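Local coordinates for Endonuclease/exonuclease/phosphatase domain-containing protein (Enterococcus faecalis, PDB 3L1W) that is of unknown function but belongs to the endonuclease/exonuclease/phosphatase family and may act as a 3'-5' RNA exonuclease, at residues V179-Y193 and Y216-A228. Numbering follows the deposited sequence. Where two conformers were deposited one is given.
Sequences VQKKFQDSKNLATHY and YIYVKGWQVQQTA. With SO4 (sulfate ion), chain J.
Q184 and V219 form an antiparallel hydrogen-bonded pair, with Q184 N to V219 O and V219 N to Q184 O both 2.9 Å. Beyond it I217 O accepts twice from S186, from N at 3.0 Å and from OG at 2.8 Å; chi1 of 64°, with OG between the backbone N and the carbonyl carbon, brings the hydroxyl to the same I217 O that the S186 N-H uses. At the far end 191-193 runs parallel to 222-228, T227 giving its N-H to T191 O and taking that of Y193 on its own O. Among side chains, H192 ND1 and T227 OG1 share a hydrogen bond at the imidazole edge (2.7 Å), either able to donate, and one water links T227 OG1 to S186 O. Q180 NE2 donates to Y218 OH (3.0 Å, 168°), the oxygen lying in the amide plane; the hydroxyl also hydrogen-bonds to H176 ND1. D185 OD1 closes an Asx turn on K187 N, while its OD2 takes K187 NZ on the syn lone pair, a salt bridge lying beside the Y216 ring. Apolar contact centres on Y218: V179 CG1 sits over the ring centre in a CH-pi contact (3.5 Å to the centroid). L189 CD1 packs on V224 CG2. The pairings fall one in each sheet of the DNase I-like sandwich: strand 184-185 edges one beside 215-220, whose other neighbour is 161-164; strand 191-193 edges the other beside 222-229, whose other neighbour is 245-251, and Y193 stacks on F33 of the second subunit.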
ATOM      1  N   VAL A 179      26.965  -4.158 -12.359  1.00 18.09           N
ATOM      2  CA  VAL A 179      26.263  -3.098 -11.649  1.00 17.25           C
ATOM      3  C   VAL A 179      26.739  -2.979 -10.190  1.00 20.68           C
ATOM      4  O   VAL A 179      26.899  -1.881  -9.667  1.00 19.76           O
ATOM      5  CB  VAL A 179      24.740  -3.317 -11.747  1.00 19.33           C
ATOM      6  CG1 VAL A 179      23.990  -2.451 -10.745  1.00 18.56           C
ATOM      7  CG2 VAL A 179      24.272  -3.056 -13.185  1.00 18.24           C
ATOM      8  N   GLN A 180      27.021  -4.113  -9.559  1.00 22.47           N
ATOM      9  CA  GLN A 180      27.369  -4.129  -8.142  1.00 22.40           C
ATOM     10  C   GLN A 180      28.780  -3.621  -7.825  1.00 23.93           C
ATOM     11  O   GLN A 180      29.133  -3.430  -6.653  1.00 24.17           O
ATOM     12  CB  GLN A 180      27.108  -5.520  -7.555  1.00 19.09           C
ATOM     13  CG  GLN A 180      25.608  -5.822  -7.492  1.00 20.39           C
ATOM     14  CD  GLN A 180      25.301  -7.275  -7.195  1.00 24.59           C
ATOM     15  OE1 GLN A 180      26.159  -8.019  -6.700  1.00 27.38           O
ATOM     16  NE2 GLN A 180      24.066  -7.693  -7.494  1.00 21.16           N
ATOM     17  N   LYS A 181      29.582  -3.382  -8.859  1.00 20.52           N
ATOM     18  CA  LYS A 181      30.858  -2.699  -8.664  1.00 21.33           C
ATOM     19  C   LYS A 181      30.622  -1.297  -8.092  1.00 26.73           C
ATOM     20  O   LYS A 181      31.431  -0.799  -7.312  1.00 29.33           O
ATOM     21  CB  LYS A 181      31.629  -2.603  -9.985  1.00 26.16           C
ATOM     22  CG  LYS A 181      31.965  -3.942 -10.630  1.00 32.49           C
ATOM     23  CD  LYS A 181      33.163  -4.591  -9.981  1.00 47.87           C
ATOM     24  CE  LYS A 181      33.711  -5.716 -10.849  1.00 58.25           C
ATOM     25  NZ  LYS A 181      35.124  -6.049 -10.502  1.00 63.57           N
ATOM     26  N   LYS A 182      29.512  -0.661  -8.477  1.00 22.76           N
ATOM     27  CA  LYS A 182      29.235   0.714  -8.053  1.00 26.01           C
ATOM     28  C   LYS A 182      27.944   0.898  -7.247  1.00 25.83           C
ATOM     29  O   LYS A 182      27.808   1.884  -6.523  1.00 27.58           O
ATOM     30  CB  LYS A 182      29.219   1.664  -9.258  1.00 23.59           C
ATOM     31  CG  LYS A 182      30.580   1.860  -9.924  1.00 27.83           C
ATOM     32  CD  LYS A 182      30.475   2.764 -11.142  1.00 30.51           C
ATOM     33  CE  LYS A 182      31.787   2.796 -11.930  1.00 31.99           C
ATOM     34  NZ  LYS A 182      32.886   3.430 -11.156  1.00 36.27           N
ATOM     35  N   PHE A 183      27.004  -0.036  -7.382  1.00 19.52           N
ATOM     36  CA  PHE A 183      25.680   0.100  -6.767  1.00 18.81           C
ATOM     37  C   PHE A 183      25.381  -1.035  -5.810  1.00 22.15           C
ATOM     38  O   PHE A 183      25.984  -2.108  -5.892  1.00 23.74           O
ATOM     39  CB  PHE A 183      24.577   0.084  -7.844  1.00 18.69           C
ATOM     40  CG  PHE A 183      24.602   1.270  -8.766  1.00 18.29           C
ATOM     41  CD1 PHE A 183      23.787   2.367  -8.526  1.00 19.64           C
ATOM     42  CD2 PHE A 183      25.439   1.288  -9.874  1.00 18.73           C
ATOM     43  CE1 PHE A 183      23.812   3.465  -9.372  1.00 19.72           C
ATOM     44  CE2 PHE A 183      25.460   2.381 -10.726  1.00 17.84           C
ATOM     45  CZ  PHE A 183      24.645   3.464 -10.471  1.00 20.74           C
ATOM     46  N   GLN A 184      24.418  -0.807  -4.921  1.00 20.10           N
ATOM     47  CA  GLN A 184      23.906  -1.870  -4.062  1.00 17.43           C
ATOM     48  C   GLN A 184      22.433  -2.121  -4.346  1.00 19.71           C
ATOM     49  O   GLN A 184      21.682  -1.181  -4.600  1.00 20.03           O
ATOM     50  CB  GLN A 184      24.067  -1.494  -2.589  1.00 21.41           C
ATOM     51  CG  GLN A 184      25.492  -1.336  -2.136  1.00 30.90           C
ATOM     52  CD  GLN A 184      25.576  -1.098  -0.638  1.00 39.94           C
ATOM     53  OE1 GLN A 184      25.189  -0.036  -0.143  1.00 43.06           O
ATOM     54  NE2 GLN A 184      26.073  -2.088   0.092  1.00 45.32           N
ATOM     55  N   ASP A 185      22.022  -3.387  -4.300  1.00 17.46           N
ATOM     56  CA  ASP A 185      20.616  -3.744  -4.442  1.00 18.18           C
ATOM     57  C   ASP A 185      19.858  -3.337  -3.180  1.00 19.89           C
ATOM     58  O   ASP A 185      20.066  -3.907  -2.106  1.00 20.41           O
ATOM     59  CB  ASP A 185      20.474  -5.247  -4.695  1.00 18.81           C
ATOM     60  CG  ASP A 185      19.039  -5.672  -4.922  1.00 20.13           C
ATOM     61  OD1 ASP A 185      18.120  -4.868  -4.675  1.00 18.12           O
ATOM     62  OD2 ASP A 185      18.828  -6.831  -5.341  1.00 22.39           O
ATOM     63  N   SER A 186      18.984  -2.346  -3.314  1.00 16.84           N
ATOM     64  CA  SER A 186      18.271  -1.791  -2.158  1.00 19.08           C
ATOM     65  C   SER A 186      17.495  -2.820  -1.324  1.00 19.14           C
ATOM     66  O   SER A 186      17.348  -2.652  -0.118  1.00 18.60           O
ATOM     67  CB  SER A 186      17.329  -0.675  -2.615  1.00 17.23           C
ATOM     68  OG  SER A 186      16.312  -1.186  -3.460  1.00 17.10           O
ATOM     69  N   LYS A 187      16.991  -3.876  -1.955  1.00 17.51           N
ATOM     70  CA  LYS A 187      16.117  -4.801  -1.231  1.00 21.07           C
ATOM     71  C   LYS A 187      16.858  -5.691  -0.232  1.00 23.60           C
ATOM     72  O   LYS A 187      16.221  -6.367   0.584  1.00 23.99           O
ATOM     73  CB  LYS A 187      15.240  -5.635  -2.185  1.00 20.71           C
ATOM     74  CG  LYS A 187      15.964  -6.732  -2.962  1.00 18.86           C
ATOM     75  CD  LYS A 187      14.943  -7.653  -3.643  1.00 20.94           C
ATOM     76  CE  LYS A 187      15.603  -8.720  -4.524  1.00 23.02           C
ATOM     77  NZ  LYS A 187      16.314  -8.161  -5.723  1.00 22.10           N
ATOM     78  N   ASN A 188      18.191  -5.683  -0.286  1.00 21.27           N
ATOM     79  CA  ASN A 188      18.991  -6.423   0.693  1.00 23.67           C
ATOM     80  C   ASN A 188      19.539  -5.526   1.805  1.00 31.08           C
ATOM     81  O   ASN A 188      20.251  -5.997   2.696  1.00 33.44           O
ATOM     82  CB  ASN A 188      20.157  -7.140   0.008  1.00 22.56           C
ATOM     83  CG  ASN A 188      19.695  -8.223  -0.946  1.00 26.93           C
ATOM     84  OD1 ASN A 188      18.631  -8.804  -0.764  1.00 26.74           O
ATOM     85  ND2 ASN A 188      20.498  -8.500  -1.973  1.00 28.60           N
ATOM     86  N   LEU A 189      19.200  -4.242   1.748  1.00 26.27           N
ATOM     87  CA  LEU A 189      19.781  -3.255   2.653  1.00 21.90           C
ATOM     88  C   LEU A 189      18.921  -2.935   3.868  1.00 26.26           C
ATOM     89  O   LEU A 189      19.413  -2.376   4.853  1.00 29.15           O
ATOM     90  CB  LEU A 189      20.095  -1.963   1.907  1.00 24.33           C
ATOM     91  CG  LEU A 189      21.196  -2.045   0.853  1.00 21.31           C
ATOM     92  CD1 LEU A 189      21.454  -0.659   0.314  1.00 24.50           C
ATOM     93  CD2 LEU A 189      22.466  -2.667   1.428  1.00 24.22           C
ATOM     94  N   ALA A 190      17.643  -3.281   3.805  1.00 21.59           N
ATOM     95  CA  ALA A 190      16.749  -2.997   4.916  1.00 27.35           C
ATOM     96  C   ALA A 190      15.651  -4.042   4.940  1.00 26.45           C
ATOM     97  O   ALA A 190      15.815  -5.123   4.375  1.00 34.32           O
ATOM     98  CB  ALA A 190      16.164  -1.593   4.780  1.00 27.35           C
ATOM     99  N   THR A 191      14.538  -3.729   5.594  1.00 24.23           N
ATOM    100  CA  THR A 191      13.401  -4.636   5.612  0.50 24.60           C
ATOM    101  C   THR A 191      12.677  -4.591   4.267  1.00 23.19           C
ATOM    102  O   THR A 191      12.475  -3.517   3.701  1.00 21.35           O
ATOM    103  CB  THR A 191      12.420  -4.271   6.742  0.50 29.65           C
ATOM    104  OG1 THR A 191      13.143  -4.126   7.971  0.50 30.31           O
ATOM    105  CG2 THR A 191      11.358  -5.350   6.902  0.50 31.87           C
ATOM    106  N   HIS A 192      12.318  -5.766   3.750  1.00 22.88           N
ATOM    107  CA  HIS A 192      11.583  -5.863   2.491  1.00 21.25           C
ATOM    108  C   HIS A 192      10.186  -6.431   2.718  1.00 22.05           C
ATOM    109  O   HIS A 192      10.036  -7.485   3.329  1.00 19.43           O
ATOM    110  CB  HIS A 192      12.317  -6.742   1.479  1.00 20.73           C
ATOM    111  CG  HIS A 192      11.625  -6.823   0.153  1.00 18.09           C
ATOM    112  ND1 HIS A 192      11.675  -5.804  -0.774  1.00 17.59           N
ATOM    113  CD2 HIS A 192      10.831  -7.780  -0.385  1.00 17.89           C
ATOM    114  CE1 HIS A 192      10.967  -6.143  -1.837  1.00 18.20           C
ATOM    115  NE2 HIS A 192      10.436  -7.333  -1.621  1.00 17.60           N
ATOM    116  N   TYR A 193       9.172  -5.730   2.213  1.00 17.37           N
ATOM    117  CA  TYR A 193       7.783  -6.136   2.400  1.00 17.24           C
ATOM    118  C   TYR A 193       7.274  -6.713   1.091  1.00 16.43           C
ATOM    119  O   TYR A 193       7.526  -6.154   0.025  1.00 17.63           O
ATOM    120  CB  TYR A 193       6.930  -4.930   2.826  1.00 15.85           C
ATOM    121  CG  TYR A 193       5.468  -5.255   3.062  1.00 18.00           C
ATOM    122  CD1 TYR A 193       5.088  -6.115   4.081  1.00 20.40           C
ATOM    123  CD2 TYR A 193       4.469  -4.687   2.272  1.00 18.73           C
ATOM    124  CE1 TYR A 193       3.756  -6.416   4.309  1.00 17.50           C
ATOM    125  CE2 TYR A 193       3.126  -4.984   2.484  1.00 19.30           C
ATOM    126  CZ  TYR A 193       2.777  -5.845   3.508  1.00 17.15           C
ATOM    127  OH  TYR A 193       1.459  -6.171   3.740  1.00 17.76           O
ATOM    128  N   TYR A 216      14.569  -4.200 -10.392  1.00 14.13           N
ATOM    129  CA  TYR A 216      15.521  -3.831  -9.349  1.00 14.94           C
ATOM    130  C   TYR A 216      15.559  -2.336  -9.095  1.00 13.32           C
ATOM    131  O   TYR A 216      15.330  -1.527 -10.000  1.00 15.95           O
ATOM    132  CB  TYR A 216      16.938  -4.278  -9.735  1.00 14.17           C
ATOM    133  CG  TYR A 216      17.096  -5.775  -9.781  1.00 15.70           C
ATOM    134  CD1 TYR A 216      17.666  -6.466  -8.717  1.00 19.45           C
ATOM    135  CD2 TYR A 216      16.648  -6.503 -10.874  1.00 17.18           C
ATOM    136  CE1 TYR A 216      17.793  -7.846  -8.749  1.00 18.56           C
ATOM    137  CE2 TYR A 216      16.756  -7.877 -10.908  1.00 16.33           C
ATOM    138  CZ  TYR A 216      17.333  -8.540  -9.852  1.00 16.43           C
ATOM    139  OH  TYR A 216      17.449  -9.905  -9.896  1.00 16.23           O
ATOM    140  N   ILE A 217      15.868  -1.983  -7.850  1.00 13.43           N
ATOM    141  CA  ILE A 217      16.207  -0.617  -7.504  1.00 13.75           C
ATOM    142  C   ILE A 217      17.609  -0.647  -6.918  1.00 14.72           C
ATOM    143  O   ILE A 217      17.817  -1.092  -5.787  1.00 16.27           O
ATOM    144  CB  ILE A 217      15.199  -0.003  -6.509  1.00 16.00           C
ATOM    145  CG1 ILE A 217      13.814   0.086  -7.151  1.00 16.81           C
ATOM    146  CG2 ILE A 217      15.667   1.375  -6.040  1.00 16.20           C
ATOM    147  CD1 ILE A 217      12.738   0.667  -6.197  1.00 16.58           C
ATOM    148  N   TYR A 218      18.572  -0.195  -7.716  1.00 15.81           N
ATOM    149  CA  TYR A 218      19.972  -0.139  -7.298  1.00 13.10           C
ATOM    150  C   TYR A 218      20.308   1.275  -6.845  1.00 16.72           C
ATOM    151  O   TYR A 218      19.879   2.256  -7.468  1.00 17.85           O
ATOM    152  CB  TYR A 218      20.895  -0.552  -8.457  1.00 12.84           C
ATOM    153  CG  TYR A 218      21.146  -2.043  -8.549  1.00 15.92           C
ATOM    154  CD1 TYR A 218      22.075  -2.653  -7.720  1.00 16.32           C
ATOM    155  CD2 TYR A 218      20.481  -2.832  -9.487  1.00 16.93           C
ATOM    156  CE1 TYR A 218      22.326  -4.016  -7.798  1.00 21.14           C
ATOM    157  CE2 TYR A 218      20.723  -4.203  -9.582  1.00 15.49           C
ATOM    158  CZ  TYR A 218      21.650  -4.785  -8.731  1.00 18.33           C
ATOM    159  OH  TYR A 218      21.913  -6.130  -8.806  1.00 18.56           O
ATOM    160  N   VAL A 219      21.084   1.386  -5.774  1.00 15.39           N
ATOM    161  CA  VAL A 219      21.383   2.694  -5.210  1.00 15.50           C
ATOM    162  C   VAL A 219      22.873   2.953  -5.064  1.00 18.66           C
ATOM    163  O   VAL A 219      23.661   2.038  -4.804  1.00 20.19           O
ATOM    164  CB  VAL A 219      20.678   2.893  -3.843  1.00 18.61           C
ATOM    165  CG1 VAL A 219      19.161   2.742  -3.996  1.00 19.00           C
ATOM    166  CG2 VAL A 219      21.209   1.915  -2.809  1.00 18.42           C
ATOM    167  N   LYS A 220      23.249   4.213  -5.255  1.00 17.86           N
ATOM    168  CA  LYS A 220      24.595   4.684  -4.950  1.00 19.14           C
ATOM    169  C   LYS A 220      24.465   6.030  -4.260  1.00 23.21           C
ATOM    170  O   LYS A 220      23.907   6.970  -4.826  1.00 22.90           O
ATOM    171  CB  LYS A 220      25.447   4.816  -6.218  1.00 22.49           C
ATOM    172  CG  LYS A 220      26.757   5.600  -6.025  1.00 27.85           C
ATOM    173  CD  LYS A 220      27.297   6.055  -7.363  1.00 29.73           C
ATOM    174  CE  LYS A 220      28.381   7.115  -7.228  1.00 38.71           C
ATOM    175  NZ  LYS A 220      27.820   8.459  -6.914  1.00 32.37           N
ATOM    176  N   GLY A 221      24.952   6.110  -3.027  1.00 23.76           N
ATOM    177  CA  GLY A 221      24.912   7.350  -2.268  1.00 25.46           C
ATOM    178  C   GLY A 221      23.616   7.574  -1.511  1.00 21.93           C
ATOM    179  O   GLY A 221      23.234   8.718  -1.247  1.00 26.12           O
ATOM    180  N   TRP A 222      22.929   6.488  -1.165  1.00 21.33           N
ATOM    181  CA  TRP A 222      21.653   6.574  -0.455  1.00 21.91           C
ATOM    182  C   TRP A 222      21.595   5.659   0.752  1.00 25.29           C
ATOM    183  O   TRP A 222      22.162   4.572   0.747  1.00 26.58           O
ATOM    184  CB  TRP A 222      20.485   6.188  -1.367  1.00 21.84           C
ATOM    185  CG  TRP A 222      20.320   7.062  -2.556  1.00 21.76           C
ATOM    186  CD1 TRP A 222      20.890   6.892  -3.783  1.00 19.73           C
ATOM    187  CD2 TRP A 222      19.525   8.247  -2.640  1.00 20.14           C
ATOM    188  NE1 TRP A 222      20.506   7.903  -4.626  1.00 23.54           N
ATOM    189  CE2 TRP A 222      19.663   8.746  -3.951  1.00 21.37           C
ATOM    190  CE3 TRP A 222      18.711   8.936  -1.736  1.00 20.29           C
ATOM    191  CZ2 TRP A 222      19.019   9.905  -4.382  1.00 25.82           C
ATOM    192  CZ3 TRP A 222      18.072  10.085  -2.166  1.00 25.09           C
ATOM    193  CH2 TRP A 222      18.230  10.557  -3.476  1.00 24.68           C
ATOM    194  N   GLN A 223      20.882   6.104   1.778  1.00 21.53           N
ATOM    195  CA  GLN A 223      20.483   5.229   2.867  1.00 22.65           C
ATOM    196  C   GLN A 223      19.125   4.646   2.508  1.00 22.42           C
ATOM    197  O   GLN A 223      18.210   5.385   2.154  1.00 27.44           O
ATOM    198  CB  GLN A 223      20.357   6.001   4.177  1.00 26.81           C
ATOM    199  CG  GLN A 223      19.946   5.104   5.346  1.00 47.27           C
ATOM    200  CD  GLN A 223      19.695   5.864   6.636  1.00 66.15           C
ATOM    201  OE1 GLN A 223      19.550   7.086   6.637  1.00 73.97           O
ATOM    202  NE2 GLN A 223      19.638   5.134   7.746  1.00 67.38           N
ATOM    203  N   VAL A 224      18.990   3.328   2.599  1.00 22.59           N
ATOM    204  CA  VAL A 224      17.705   2.685   2.330  1.00 18.61           C
ATOM    205  C   VAL A 224      16.969   2.363   3.631  1.00 19.57           C
ATOM    206  O   VAL A 224      17.534   1.733   4.531  1.00 22.22           O
ATOM    207  CB  VAL A 224      17.899   1.413   1.506  1.00 16.50           C
ATOM    208  CG1 VAL A 224      16.555   0.716   1.265  1.00 17.32           C
ATOM    209  CG2 VAL A 224      18.571   1.765   0.187  1.00 19.37           C
ATOM    210  N   GLN A 225      15.722   2.819   3.728  1.00 18.21           N
ATOM    211  CA  GLN A 225      14.893   2.627   4.922  1.00 20.85           C
ATOM    212  C   GLN A 225      14.014   1.390   4.835  1.00 23.85           C
ATOM    213  O   GLN A 225      13.707   0.757   5.853  1.00 24.55           O
ATOM    214  CB  GLN A 225      13.996   3.840   5.157  1.00 23.36           C
ATOM    215  CG  GLN A 225      14.683   4.991   5.854  1.00 33.52           C
ATOM    216  CD  GLN A 225      15.515   5.807   4.909  1.00 42.93           C
ATOM    217  OE1 GLN A 225      16.736   5.903   5.060  1.00 46.27           O
ATOM    218  NE2 GLN A 225      14.864   6.401   3.913  1.00 38.38           N
ATOM    219  N   GLN A 226      13.592   1.067   3.619  1.00 19.56           N
ATOM    220  CA  GLN A 226      12.792  -0.117   3.370  0.50 19.39           C
ATOM    221  C   GLN A 226      12.467  -0.240   1.889  1.00 18.58           C
ATOM    222  O   GLN A 226      12.654   0.699   1.109  1.00 18.59           O
ATOM    223  CB  GLN A 226      11.508  -0.080   4.179  0.50 20.51           C
ATOM    224  CG  GLN A 226      10.624   1.091   3.849  0.50 16.39           C
ATOM    225  CD  GLN A 226       9.266   0.966   4.497  0.50 30.14           C
ATOM    226  OE1 GLN A 226       8.303   0.547   3.857  0.50 30.23           O
ATOM    227  NE2 GLN A 226       9.181   1.319   5.774  0.50 30.31           N
ATOM    228  N   THR A 227      12.060  -1.440   1.500  1.00 16.88           N
ATOM    229  CA  THR A 227      11.667  -1.704   0.127  1.00 16.31           C
ATOM    230  C   THR A 227      10.403  -2.550   0.165  1.00 15.64           C
ATOM    231  O   THR A 227      10.091  -3.152   1.192  1.00 18.16           O
ATOM    232  CB  THR A 227      12.760  -2.454  -0.663  1.00 15.65           C
ATOM    233  OG1 THR A 227      13.118  -3.652   0.037  1.00 17.54           O
ATOM    234  CG2 THR A 227      14.016  -1.582  -0.820  1.00 16.92           C
ATOM    235  N   ALA A 228       9.677  -2.583  -0.948  1.00 14.76           N
ATOM    236  CA  ALA A 228       8.483  -3.429  -1.042  1.00 16.01           C
ATOM    237  C   ALA A 228       8.154  -3.795  -2.478  1.00 16.89           C
ATOM    238  O   ALA A 228       8.397  -3.016  -3.403  1.00 18.66           O
ATOM    239  CB  ALA A 228       7.277  -2.735  -0.395  1.00 15.64           C
TER
HETATM  240  S   SO4 J 261      35.405   2.923 -13.461  0.50 54.87           S
HETATM  241  O1  SO4 J 261      34.348   2.762 -14.455  0.50 50.46           O
HETATM  242  O2  SO4 J 261      35.194   4.154 -12.703  0.50 45.36           O
HETATM  243  O3  SO4 J 261      35.394   1.777 -12.556  0.50 56.86           O
HETATM  244  O4  SO4 J 261      36.701   2.987 -14.130  0.50 58.16           O
HETATM  245  O   HOH W   1      15.800  -4.094  -5.924  1.00 17.86           O
HETATM  246  O   HOH W   2      15.372  -3.230   1.951  1.00 25.60           O